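Local coordinates for pectate lyase (Erwinia chrysanthemi, PDB 1RU4), which catalyses the eliminative cleavage of pectate, the de-esterified galacturonan of plant cell walls, on the scaffold of a parallel beta-helix, at residues A1-D6 and R355-T360; S5-G10 and A85-G90; Y17-N22 and I51-G56; Y58-T63 and F94-P99; T69-K74 and Y111-Y116. All coordinates share one frame; numbering follows the deposited sequence.

Contact 1. Residues A1-D6 and R355-T360; sequences ADCSSD and RDNDGT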
# COMPACT_ATOMS: atom_id res chain seq x y z
N ALA A 1 -4.25 18.08 3.93
CA ALA A 1 -4.25 19.29 4.81
C ALA A 1 -3.22 19.16 5.92
O ALA A 1 -2.60 18.11 6.10
CB ALA A 1 -5.64 19.51 5.39
N ASP A 2 -3.07 20.24 6.68
CA ASP A 2 -2.12 20.31 7.79
C ASP A 2 -2.88 20.14 9.10
O ASP A 2 -3.59 21.05 9.54
CB ASP A 2 -1.41 21.67 7.74
CG ASP A 2 -0.39 21.86 8.86
OD1 ASP A 2 -0.24 20.98 9.73
OD2 ASP A 2 0.27 22.92 8.87
N CYS A 3 -2.72 18.97 9.73
CA CYS A 3 -3.37 18.70 11.02
C CYS A 3 -2.41 18.73 12.21
O CYS A 3 -2.71 18.16 13.26
CB CYS A 3 -4.14 17.37 10.98
SG CYS A 3 -3.25 15.91 10.34
N SER A 4 -1.29 19.44 12.07
CA SER A 4 -0.31 19.53 13.15
C SER A 4 -0.82 20.22 14.42
O SER A 4 -0.31 19.97 15.51
CB SER A 4 0.98 20.21 12.67
OG SER A 4 0.74 21.56 12.27
N SER A 5 -1.85 21.06 14.29
CA SER A 5 -2.41 21.76 15.44
C SER A 5 -3.40 20.91 16.25
O SER A 5 -3.87 21.33 17.30
CB SER A 5 -3.08 23.06 15.00
OG SER A 5 -4.22 22.80 14.20
N ASP A 6 -3.70 19.71 15.76
CA ASP A 6 -4.64 18.81 16.41
C ASP A 6 -3.90 17.75 17.22
O ASP A 6 -3.28 16.84 16.66
CB ASP A 6 -5.52 18.13 15.34
CG ASP A 6 -6.71 17.38 15.93
OD1 ASP A 6 -6.79 17.21 17.17
OD2 ASP A 6 -7.57 16.96 15.14
N ARG A 355 4.26 13.39 1.73
CA ARG A 355 2.82 13.54 1.87
C ARG A 355 2.57 14.69 2.85
O ARG A 355 3.49 15.11 3.56
CB ARG A 355 2.21 12.28 2.50
CG ARG A 355 2.29 11.02 1.67
CD ARG A 355 1.87 9.81 2.49
NE ARG A 355 1.83 8.58 1.71
CZ ARG A 355 0.81 8.21 0.94
NH1 ARG A 355 -0.27 8.97 0.85
NH2 ARG A 355 0.87 7.06 0.28
N ASP A 356 1.34 15.20 2.87
CA ASP A 356 0.94 16.16 3.90
C ASP A 356 1.03 15.39 5.22
O ASP A 356 1.02 14.15 5.21
CB ASP A 356 -0.52 16.60 3.71
CG ASP A 356 -0.72 17.49 2.50
OD1 ASP A 356 -1.86 17.99 2.35
OD2 ASP A 356 0.22 17.70 1.71
N ASN A 357 1.09 16.09 6.34
CA ASN A 357 1.16 15.39 7.62
C ASN A 357 -0.14 14.65 7.97
O ASN A 357 -0.16 13.85 8.90
CB ASN A 357 1.62 16.31 8.76
CG ASN A 357 0.72 17.52 8.95
OD1 ASN A 357 -0.48 17.47 8.70
ND2 ASN A 357 1.30 18.61 9.42
N ASP A 358 -1.21 14.89 7.20
CA ASP A 358 -2.45 14.14 7.39
C ASP A 358 -2.51 12.91 6.50
O ASP A 358 -3.45 12.13 6.56
CB ASP A 358 -3.70 15.04 7.23
CG ASP A 358 -4.04 15.36 5.77
OD1 ASP A 358 -3.28 15.04 4.84
OD2 ASP A 358 -5.12 15.96 5.56
N GLY A 359 -1.49 12.75 5.65
CA GLY A 359 -1.40 11.60 4.77
C GLY A 359 -1.64 11.87 3.30
O GLY A 359 -1.27 11.05 2.46
N THR A 360 -2.21 13.02 2.98
CA THR A 360 -2.55 13.34 1.59
C THR A 360 -1.35 13.29 0.66
O THR A 360 -0.30 13.86 0.95
CB THR A 360 -3.23 14.73 1.49
OG1 THR A 360 -4.43 14.72 2.27
CG2 THR A 360 -3.58 15.05 0.04

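Contact 2. Residues S5-G10 and A85-G90; sequences SDLTSG and AAANCG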
# COMPACT_ATOMS: atom_id res chain seq x y z
N SER A 5 -1.85 21.06 14.29
CA SER A 5 -2.41 21.76 15.44
C SER A 5 -3.40 20.91 16.25
O SER A 5 -3.87 21.33 17.30
CB SER A 5 -3.08 23.06 15.00
OG SER A 5 -4.22 22.80 14.20
N ASP A 6 -3.70 19.71 15.76
CA ASP A 6 -4.64 18.81 16.41
C ASP A 6 -3.90 17.75 17.22
O ASP A 6 -3.28 16.84 16.66
CB ASP A 6 -5.52 18.13 15.34
CG ASP A 6 -6.71 17.38 15.93
OD1 ASP A 6 -6.79 17.21 17.17
OD2 ASP A 6 -7.57 16.96 15.14
N LEU A 7 -3.99 17.85 18.54
CA LEU A 7 -3.33 16.91 19.45
C LEU A 7 -3.61 15.45 19.09
O LEU A 7 -2.68 14.65 18.97
CB LEU A 7 -3.77 17.16 20.90
CG LEU A 7 -3.25 16.18 21.96
CD1 LEU A 7 -1.75 16.34 22.12
CD2 LEU A 7 -3.95 16.44 23.28
N THR A 8 -4.88 15.12 18.89
CA THR A 8 -5.29 13.74 18.61
C THR A 8 -5.31 13.36 17.13
O THR A 8 -5.87 12.33 16.76
CB THR A 8 -6.66 13.41 19.22
OG1 THR A 8 -7.66 14.25 18.62
CG2 THR A 8 -6.64 13.64 20.73
N SER A 9 -4.73 14.22 16.29
CA SER A 9 -4.58 13.92 14.87
C SER A 9 -5.88 13.54 14.15
O SER A 9 -5.91 12.61 13.35
CB SER A 9 -3.54 12.82 14.69
OG SER A 9 -2.33 13.17 15.33
N GLY A 10 -6.96 14.26 14.46
CA GLY A 10 -8.24 14.03 13.80
C GLY A 10 -9.15 13.01 14.46
O GLY A 10 -10.29 12.82 14.03
N ALA A 85 -2.23 6.19 17.56
CA ALA A 85 -1.80 7.27 16.68
C ALA A 85 -0.72 8.19 17.24
O ALA A 85 -0.66 8.44 18.45
CB ALA A 85 -3.02 8.11 16.26
N ALA A 86 0.13 8.67 16.35
CA ALA A 86 1.15 9.65 16.71
C ALA A 86 0.46 11.01 16.86
O ALA A 86 -0.37 11.39 16.02
CB ALA A 86 2.23 9.72 15.64
N ALA A 87 0.80 11.72 17.92
CA ALA A 87 0.18 13.01 18.23
C ALA A 87 0.52 14.13 17.25
O ALA A 87 1.57 14.11 16.61
CB ALA A 87 0.55 13.44 19.64
N ASN A 88 -0.39 15.10 17.15
CA ASN A 88 -0.20 16.29 16.32
C ASN A 88 0.23 15.98 14.88
O ASN A 88 1.03 16.71 14.29
CB ASN A 88 0.81 17.24 16.98
CG ASN A 88 0.26 17.86 18.25
OD1 ASN A 88 -0.38 18.91 18.21
ND2 ASN A 88 0.50 17.21 19.38
N CYS A 89 -0.31 14.89 14.34
CA CYS A 89 0.01 14.44 12.99
C CYS A 89 1.50 14.27 12.72
O CYS A 89 1.98 14.49 11.61
CB CYS A 89 -0.68 15.33 11.95
SG CYS A 89 -2.47 14.99 11.98
N GLY A 90 2.21 13.87 13.77
CA GLY A 90 3.62 13.55 13.66
C GLY A 90 3.80 12.10 13.25
O GLY A 90 2.88 11.48 12.72

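Contact 3. Residues Y17-N22 and I51-G56; sequences YYVAPN and ILLKPG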
# COMPACT_ATOMS: atom_id res chain seq x y z
N TYR A 17 -4.56 7.73 26.38
CA TYR A 17 -3.43 7.18 27.12
C TYR A 17 -2.17 7.75 26.49
O TYR A 17 -1.83 7.42 25.35
CB TYR A 17 -3.41 5.65 27.02
CG TYR A 17 -4.61 4.98 27.62
CD1 TYR A 17 -5.70 4.62 26.83
CD2 TYR A 17 -4.68 4.71 28.99
CE1 TYR A 17 -6.82 4.01 27.38
CE2 TYR A 17 -5.80 4.11 29.55
CZ TYR A 17 -6.87 3.76 28.74
OH TYR A 17 -7.98 3.18 29.30
N TYR A 18 -1.50 8.64 27.22
CA TYR A 18 -0.28 9.27 26.73
C TYR A 18 0.92 8.34 26.86
O TYR A 18 1.26 7.88 27.96
CB TYR A 18 -0.01 10.58 27.47
CG TYR A 18 -0.99 11.69 27.15
CD1 TYR A 18 -2.25 11.73 27.76
CD2 TYR A 18 -0.65 12.71 26.27
CE1 TYR A 18 -3.13 12.78 27.50
CE2 TYR A 18 -1.52 13.76 26.00
CZ TYR A 18 -2.76 13.79 26.62
OH TYR A 18 -3.62 14.83 26.36
N VAL A 19 1.57 8.08 25.73
CA VAL A 19 2.70 7.16 25.65
C VAL A 19 3.91 7.85 25.02
O VAL A 19 3.77 8.71 24.16
CB VAL A 19 2.31 5.91 24.80
CG1 VAL A 19 3.52 5.04 24.51
CG2 VAL A 19 1.25 5.10 25.54
N ALA A 20 5.10 7.46 25.48
CA ALA A 20 6.35 7.98 24.95
C ALA A 20 7.39 6.86 24.98
O ALA A 20 7.21 5.87 25.69
CB ALA A 20 6.83 9.17 25.76
N PRO A 21 8.48 6.98 24.20
CA PRO A 21 9.52 5.95 24.18
C PRO A 21 10.12 5.66 25.56
O PRO A 21 10.45 4.51 25.86
CB PRO A 21 10.57 6.55 23.24
CG PRO A 21 9.73 7.33 22.28
CD PRO A 21 8.76 8.03 23.20
N ASN A 22 10.24 6.69 26.39
CA ASN A 22 10.78 6.52 27.74
C ASN A 22 9.69 6.36 28.80
O ASN A 22 9.96 6.52 30.00
CB ASN A 22 11.71 7.69 28.10
CG ASN A 22 10.98 9.03 28.19
OD1 ASN A 22 9.86 9.17 27.70
ND2 ASN A 22 11.63 10.01 28.81
N ILE A 51 -4.54 5.31 22.18
CA ILE A 51 -3.15 5.27 22.63
C ILE A 51 -2.44 6.35 21.82
O ILE A 51 -2.20 6.20 20.62
CB ILE A 51 -2.50 3.89 22.36
CG1 ILE A 51 -3.24 2.79 23.13
CG2 ILE A 51 -1.02 3.91 22.76
CD1 ILE A 51 -2.67 1.40 22.92
N LEU A 52 -2.18 7.48 22.47
CA LEU A 52 -1.56 8.62 21.81
C LEU A 52 -0.04 8.59 21.99
O LEU A 52 0.47 8.73 23.11
CB LEU A 52 -2.13 9.93 22.36
CG LEU A 52 -1.76 11.21 21.60
CD1 LEU A 52 -2.34 11.16 20.20
CD2 LEU A 52 -2.28 12.42 22.36
N LEU A 53 0.66 8.42 20.88
CA LEU A 53 2.11 8.29 20.87
C LEU A 53 2.83 9.61 20.65
O LEU A 53 2.54 10.34 19.71
CB LEU A 53 2.53 7.31 19.77
CG LEU A 53 1.87 5.93 19.79
CD1 LEU A 53 2.10 5.22 18.47
CD2 LEU A 53 2.42 5.10 20.94
N LYS A 54 3.78 9.92 21.53
CA LYS A 54 4.63 11.08 21.33
C LYS A 54 5.46 10.78 20.08
O LYS A 54 5.97 9.67 19.93
CB LYS A 54 5.56 11.27 22.53
CG LYS A 54 6.51 12.45 22.41
CD LYS A 54 7.52 12.45 23.55
CE LYS A 54 8.55 13.56 23.38
NZ LYS A 54 9.58 13.50 24.45
N PRO A 55 5.57 11.74 19.15
CA PRO A 55 6.36 11.50 17.94
C PRO A 55 7.80 11.12 18.30
O PRO A 55 8.40 11.71 19.19
CB PRO A 55 6.30 12.85 17.22
CG PRO A 55 4.94 13.36 17.60
CD PRO A 55 4.88 13.05 19.08
N GLY A 56 8.32 10.10 17.62
CA GLY A 56 9.66 9.63 17.90
C GLY A 56 9.85 8.18 17.47
O GLY A 56 9.05 7.65 16.70
O HOH W 1 9.20 11.79 27.05

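Contact 4. Residues Y58-T63 and F94-P99; sequences YTIPYT and FDFSFP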
# COMPACT_ATOMS: atom_id res chain seq x y z
N TYR A 58 10.28 4.20 18.69
CA TYR A 58 10.01 3.20 19.72
C TYR A 58 10.81 1.95 19.34
O TYR A 58 10.49 1.27 18.37
CB TYR A 58 8.51 2.90 19.76
CG TYR A 58 7.70 4.10 20.20
CD1 TYR A 58 7.47 5.18 19.34
CD2 TYR A 58 7.21 4.19 21.50
CE1 TYR A 58 6.78 6.31 19.76
CE2 TYR A 58 6.52 5.32 21.94
CZ TYR A 58 6.31 6.38 21.07
OH TYR A 58 5.66 7.51 21.51
N THR A 59 11.88 1.70 20.09
CA THR A 59 12.80 0.61 19.76
C THR A 59 12.55 -0.69 20.52
O THR A 59 12.60 -0.72 21.75
CB THR A 59 14.27 1.06 19.99
OG1 THR A 59 14.52 2.26 19.25
CG2 THR A 59 15.24 -0.02 19.54
N ILE A 60 12.25 -1.74 19.77
CA ILE A 60 12.07 -3.08 20.35
C ILE A 60 13.40 -3.81 20.22
O ILE A 60 13.92 -3.97 19.12
CB ILE A 60 10.97 -3.89 19.62
CG1 ILE A 60 9.61 -3.16 19.66
CG2 ILE A 60 10.82 -5.27 20.25
CD1 ILE A 60 9.44 -2.09 18.60
N PRO A 61 13.99 -4.24 21.35
CA PRO A 61 15.27 -4.95 21.35
C PRO A 61 15.28 -6.21 20.49
O PRO A 61 14.29 -6.94 20.40
CB PRO A 61 15.47 -5.30 22.82
CG PRO A 61 14.79 -4.17 23.53
CD PRO A 61 13.51 -4.04 22.73
N TYR A 62 16.42 -6.45 19.85
CA TYR A 62 16.63 -7.63 19.02
C TYR A 62 17.52 -8.63 19.76
O TYR A 62 18.48 -8.25 20.44
CB TYR A 62 17.29 -7.23 17.69
CG TYR A 62 18.11 -8.32 17.03
CD1 TYR A 62 17.50 -9.31 16.25
CD2 TYR A 62 19.50 -8.36 17.19
CE1 TYR A 62 18.26 -10.31 15.64
CE2 TYR A 62 20.26 -9.36 16.58
CZ TYR A 62 19.63 -10.33 15.81
OH TYR A 62 20.38 -11.30 15.20
N THR A 63 17.18 -9.91 19.63
CA THR A 63 17.98 -11.00 20.18
C THR A 63 18.10 -12.05 19.08
O THR A 63 17.09 -12.52 18.55
CB THR A 63 17.31 -11.64 21.42
OG1 THR A 63 17.12 -10.64 22.43
CG2 THR A 63 18.18 -12.76 21.98
N PHE A 94 8.19 2.40 14.87
CA PHE A 94 8.49 1.20 15.65
C PHE A 94 9.61 0.43 14.96
O PHE A 94 9.41 -0.14 13.88
CB PHE A 94 7.24 0.33 15.82
CG PHE A 94 6.21 0.94 16.73
CD1 PHE A 94 5.45 2.04 16.31
CD2 PHE A 94 5.99 0.43 18.01
CE1 PHE A 94 4.51 2.62 17.15
CE2 PHE A 94 5.04 1.00 18.85
CZ PHE A 94 4.30 2.10 18.42
N ASP A 95 10.78 0.43 15.59
CA ASP A 95 11.98 -0.19 15.04
C ASP A 95 12.24 -1.52 15.75
O ASP A 95 12.58 -1.55 16.93
CB ASP A 95 13.17 0.75 15.24
CG ASP A 95 14.46 0.26 14.59
OD1 ASP A 95 14.46 -0.82 13.97
OD2 ASP A 95 15.47 0.97 14.70
N PHE A 96 12.09 -2.62 15.01
CA PHE A 96 12.27 -3.96 15.57
C PHE A 96 13.71 -4.47 15.58
O PHE A 96 13.98 -5.62 15.93
CB PHE A 96 11.30 -4.94 14.92
CG PHE A 96 9.87 -4.72 15.34
CD1 PHE A 96 9.09 -3.74 14.74
CD2 PHE A 96 9.32 -5.46 16.39
CE1 PHE A 96 7.78 -3.50 15.17
CE2 PHE A 96 8.02 -5.23 16.82
CZ PHE A 96 7.25 -4.24 16.21
N SER A 97 14.63 -3.60 15.16
CA SER A 97 16.07 -3.79 15.34
C SER A 97 16.81 -4.96 14.69
O SER A 97 17.96 -5.24 15.05
CB SER A 97 16.40 -3.78 16.84
OG SER A 97 15.86 -2.63 17.47
N PHE A 98 16.19 -5.65 13.73
CA PHE A 98 16.87 -6.77 13.09
C PHE A 98 18.03 -6.36 12.18
O PHE A 98 17.91 -5.40 11.41
CB PHE A 98 15.89 -7.61 12.27
CG PHE A 98 15.27 -8.74 13.04
CD1 PHE A 98 14.25 -8.50 13.94
CD2 PHE A 98 15.73 -10.04 12.87
CE1 PHE A 98 13.69 -9.54 14.68
CE2 PHE A 98 15.18 -11.09 13.60
CZ PHE A 98 14.15 -10.84 14.51
N PRO A 99 19.19 -7.02 12.31
CA PRO A 99 20.33 -6.69 11.46
C PRO A 99 19.92 -7.03 10.03
O PRO A 99 18.99 -7.83 9.81
CB PRO A 99 21.42 -7.64 11.96
CG PRO A 99 21.10 -7.78 13.40
CD PRO A 99 19.59 -7.96 13.38
O HOH W 2 16.11 2.44 16.96

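Contact 5. Residues T69-K74 and Y111-Y116; sequences TITFNK and YVTGDY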
# COMPACT_ATOMS: atom_id res chain seq x y z
N THR A 69 7.98 -9.83 17.95
CA THR A 69 6.67 -9.36 17.48
C THR A 69 5.79 -8.76 18.58
O THR A 69 5.80 -9.23 19.72
CB THR A 69 5.90 -10.56 16.88
OG1 THR A 69 6.68 -11.16 15.84
CG2 THR A 69 4.55 -10.12 16.31
N ILE A 70 5.04 -7.72 18.23
CA ILE A 70 4.02 -7.18 19.11
C ILE A 70 2.68 -7.67 18.55
O ILE A 70 2.36 -7.41 17.39
CB ILE A 70 4.01 -5.63 19.14
CG1 ILE A 70 5.34 -5.12 19.71
CG2 ILE A 70 2.84 -5.13 20.00
CD1 ILE A 70 5.45 -3.60 19.72
N THR A 71 1.93 -8.40 19.37
CA THR A 71 0.64 -8.94 18.95
C THR A 71 -0.53 -8.06 19.38
O THR A 71 -0.64 -7.67 20.54
CB THR A 71 0.42 -10.37 19.49
OG1 THR A 71 1.41 -11.25 18.95
CG2 THR A 71 -0.97 -10.89 19.13
N PHE A 72 -1.39 -7.74 18.42
CA PHE A 72 -2.59 -6.96 18.66
C PHE A 72 -3.78 -7.91 18.61
O PHE A 72 -4.39 -8.10 17.55
CB PHE A 72 -2.73 -5.85 17.61
CG PHE A 72 -1.63 -4.83 17.65
CD1 PHE A 72 -0.36 -5.13 17.15
CD2 PHE A 72 -1.85 -3.57 18.20
CE1 PHE A 72 0.67 -4.19 17.21
CE2 PHE A 72 -0.82 -2.63 18.26
CZ PHE A 72 0.44 -2.94 17.77
N ASN A 73 -4.09 -8.54 19.74
CA ASN A 73 -5.16 -9.53 19.79
C ASN A 73 -6.48 -9.01 20.36
O ASN A 73 -7.53 -9.63 20.15
CB ASN A 73 -4.71 -10.78 20.56
CG ASN A 73 -4.44 -10.50 22.01
OD1 ASN A 73 -3.70 -9.58 22.36
ND2 ASN A 73 -5.05 -11.29 22.89
N LYS A 74 -6.43 -7.90 21.09
CA LYS A 74 -7.64 -7.28 21.61
C LYS A 74 -8.44 -6.71 20.43
O LYS A 74 -7.89 -6.52 19.34
CB LYS A 74 -7.29 -6.18 22.61
CG LYS A 74 -6.70 -6.72 23.90
CD LYS A 74 -6.18 -5.63 24.82
CE LYS A 74 -7.29 -4.74 25.36
NZ LYS A 74 -6.76 -3.86 26.43
N TYR A 111 1.55 -8.01 14.60
CA TYR A 111 0.72 -9.17 14.27
C TYR A 111 -0.70 -8.83 14.72
O TYR A 111 -1.00 -8.86 15.91
CB TYR A 111 1.25 -10.42 14.99
CG TYR A 111 0.55 -11.73 14.66
CD1 TYR A 111 0.49 -12.75 15.60
CD2 TYR A 111 -0.03 -11.95 13.41
CE1 TYR A 111 -0.12 -13.97 15.31
CE2 TYR A 111 -0.65 -13.18 13.10
CZ TYR A 111 -0.68 -14.18 14.06
OH TYR A 111 -1.28 -15.39 13.79
N VAL A 112 -1.55 -8.47 13.76
CA VAL A 112 -2.90 -8.03 14.08
C VAL A 112 -3.92 -9.15 13.90
O VAL A 112 -4.34 -9.46 12.79
CB VAL A 112 -3.31 -6.80 13.21
CG1 VAL A 112 -4.67 -6.27 13.62
CG2 VAL A 112 -2.25 -5.71 13.32
N THR A 113 -4.30 -9.77 15.02
CA THR A 113 -5.27 -10.86 15.01
C THR A 113 -6.66 -10.39 15.42
O THR A 113 -7.66 -11.05 15.12
CB THR A 113 -4.83 -12.01 15.94
OG1 THR A 113 -4.82 -11.56 17.30
CG2 THR A 113 -3.45 -12.50 15.57
N GLY A 114 -6.70 -9.26 16.12
CA GLY A 114 -7.97 -8.70 16.56
C GLY A 114 -8.65 -7.87 15.49
O GLY A 114 -8.12 -7.70 14.39
N ASP A 115 -9.83 -7.35 15.83
CA ASP A 115 -10.64 -6.56 14.90
C ASP A 115 -10.75 -5.10 15.34
O ASP A 115 -10.51 -4.76 16.50
CB ASP A 115 -12.07 -7.12 14.81
CG ASP A 115 -12.12 -8.57 14.36
OD1 ASP A 115 -13.14 -9.23 14.65
OD2 ASP A 115 -11.17 -9.06 13.71
N TYR A 116 -11.14 -4.25 14.40
CA TYR A 116 -11.43 -2.84 14.66
C TYR A 116 -10.32 -2.00 15.28
O TYR A 116 -10.56 -1.20 16.19
CB TYR A 116 -12.73 -2.70 15.47
CG TYR A 116 -13.97 -3.11 14.71
CD1 TYR A 116 -14.55 -4.36 14.90
CD2 TYR A 116 -14.56 -2.25 13.78
CE1 TYR A 116 -15.69 -4.75 14.19
CE2 TYR A 116 -15.69 -2.63 13.06
CZ TYR A 116 -16.25 -3.88 13.27
OH TYR A 116 -17.36 -4.26 12.56
O HOH W 3 -7.62 -11.87 18.45

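Contact 1. Residues A1-D6 and R355-T360
Asp2 and Asn357 lie with their CA atoms 5.9 Å apart, and neither segment is helix or strand. Each bends into a type I beta turn, Cys3 to Asp6 in the N-terminal segment and Asp356 to Gly359 in the other, so this is a meeting of two loops on the surface of the beta-helix. The chain's own amino terminus is gripped here. Ala1 N makes salt bridges to Asp358 OD2 at 2.8 Å and to Asp356 OD1 at 2.9 Å, using the anti lone pair of the latter but reaching the former from above its carboxylate plane. Two acids this close would be expected to stabilise the charged amine. Asp358 OD1 accepts from Thr360 N, an Asx turn, and also from Thr360 OG1, both from the same face of the carboxylate.

Asn357 spends both ends of its amide on the N-terminal segment. With CG tucked between its backbone N and carbonyl carbon (chi1 58°), OD1 accepts from Cys3 N at 2.9 Å, while ND2 donates almost straight to Asp2 OD1, 2.8 Å away at 175°. That bond lies in the amide plane but meets the carboxylate from above. Asp2 OD1 also receives Ser4 N, closing a second Asx turn, and Ser4 OG, so three donors hold one oxygen and fix the carboxylate's rotation. Cys3 SG, tied to Cys89 by the disulfide, rests 3.3 Å from Asp358 CB.

Contact 2. Residues S5-G10 and A85-G90
Ser9 meets the turn from Ala87 to Gly90 with a backbone in the left-handed region (phi 54°, psi 42°) and its OG held beside its own backbone N (chi1 -54°), which aims the hydroxyl into the bend. Asn88 and Cys89 are left-handed as well, and the bond from Gly90 N to Ala87 O closes their turn. The Ser9 hydroxyl donates to Ala86 O at 2.7 Å, lying in the carbonyl plane, and accepts from Cys89 N at 2.8 Å. One oxygen thus bridges Ala86, on strand 82-86, and the turn after it. Ser9 CB packs at 3.6 Å on Cys89 SG, whose disulfide partner is Cys3.

A backbone bond runs alongside: Asn88 N donates to Leu7 O at 3.0 Å, from above the carbonyl plane. Just before it, Asp6 O receives a CA-H...O contact from Asn88 CA at 3.1 Å. The serine is presented by the type I turn from Asp6 to Ser9, where Asp6 OD2 takes Gly10 N. Leu7 CD1 reaches across toward Ala87 CB at 4.5 Å, and its side chain also lies on Leu52 and Tyr18, while Lys120 NZ is hydrogen-bonded to Ser9 O.

The loop leading into the first strand is in this way clamped to the turn after strand 82-86, the N-terminal loop packing against the outer face of an early coil of the right-handed parallel beta-helix.

Contact 3. Residues Y17-N22 and I51-G56
Val19 spreads its two methyls over Ile51 and Leu53 of the neighbouring strand, on a pair of parallel strands from the first coils of the beta-helix. Its CG1, anti to the backbone N (chi1 171°), lies alongside Leu53 and touches CD2 at 3.7 Å; the other branch, CG2, meets Ile51 CG2 at 3.8 Å. Helix 38-44 covers this face, Ala41 lying against Val19 and Ile51 and Phe38 against Leu53. On the other face, Tyr18 and Leu52 point the same way side by side, CE2 of the ring 4.0 Å from Leu52 CD2, and Phe32 adds an edge-to-face partner to the tyrosine.

Between the two faces runs the parallel hydrogen-bond pattern. Leu52 N donates to Tyr17 O, Leu52 O accepts from Val19 N, and Lys54 N donates to Val19 O, each at 2.9 Å. The strands 17-19 and 51-53 are twisted by 29°.

Past the last backbone bond the exposed Lys54 stretches out fully extended, its CD passing Ala20 CB at 4.0 Å, and carries its amine toward the loop at Asn22. There a water closes the edge, donating to Asn22 OD1 at 2.8 Å and accepting from Lys54 NZ at 3.1 Å.

Contact 4. Residues Y58-T63 and F94-P99
Tyr58 O accepts from Asp95 N and Asp95 O accepts from Ile60 N, both at 2.9 Å, which settles the backbone where these parallel strands run out. Beyond that point Ser97 takes over: its OG donates to Ile60 O at 2.9 Å, coming from above the carbonyl plane. Ser97 N in turn is bound by Asp95 OD1, an Asx turn that positions the serine. The same OD1 has a salt bridge to Arg126, and OD2 receives a water that also bonds Thr59 OG1. Tyr58 OH finds its partner in Lys54 O.

Ile60 CD1 sits squarely over the Phe96 ring, 3.8 Å from its centroid, and Tyr58 CB lies over the Phe94 face. With CG roughly anti to its backbone N (chi1 154°), Tyr62 swings its ring onto Pro99, whose CD stands 3.4 Å from the ring centroid. The edge of that ring, at CE1 and CD1, is turned to the face of Phe98 in a T-shaped pair with planes at 65°.

This chemistry implies two successive coils of the right-handed parallel beta-helix held together past their strands, although the pairing slips by one residue (Ile60 with Phe96, then Tyr62 with Ser97).

Contact 5. Residues T69-K74 and Y111-Y116
Tyr111 lies beside Thr71 and under Thr113, two residues on in the same segment, whose CG2 covers the middle of the ring 3.5 Å above the plane. Thr71 OG1 is at the ring's edge, 3.8 Å from Tyr111 CD1, and Thr69 CG2 packs on Tyr111 CB at 3.6 Å. With CG anti to the backbone N (chi1 -176°), the tyrosine runs the same way as Thr71.

Phe72 takes the opposite face with Val112, where Phe38 and Met42 of helix 38-44 touch it and Trp117 meets it edge-to-face. Tyr111 N gives a nearly linear bond to Ile70 O (3.0 Å, 176°), and Phe72 N returns one to Tyr111 O at 2.8 Å. Phe72 O takes both Thr113 N and Gly114 N, each at 3.0 Å, the first from above the carbonyl plane and the second within it. Gly114 CA points a C-H at Lys74 O, and a water joins Asn73 O to Thr113 OG1.

Parallel strands paired in register at Thr71-Tyr111 and Phe72-Val112, slipping by one residue as they leave the sheet, with Phe72 and Val112 turned inward and Thr71 and Tyr111 outward, are the stacked coils of a right-handed parallel beta-helix.

How the contacts relate
Contacts 3, 4 and 5 pair strands of successive coils at the N-terminal end of the beta-helix, with centres about 17 to 19 Å apart. Contact 3 closes before contacts 4 and 5 open, and these two alternate along the chain. Tyr58 packs against contact 3, and Ile70 against Phe96. Contacts 2 and 3 have centres about 11 Å apart, strand 82-86 lying next to strand 50-53. Strands 70-72 and 110-112 belong to a different sheet from those of contacts 2 to 4. Contact 1, its centre about 8 Å from that of contact 2, shares Ser5 and Asp6 with it, is joined to it by the Cys3-Cys89 disulfide, and brings a late loop back to the N-terminus.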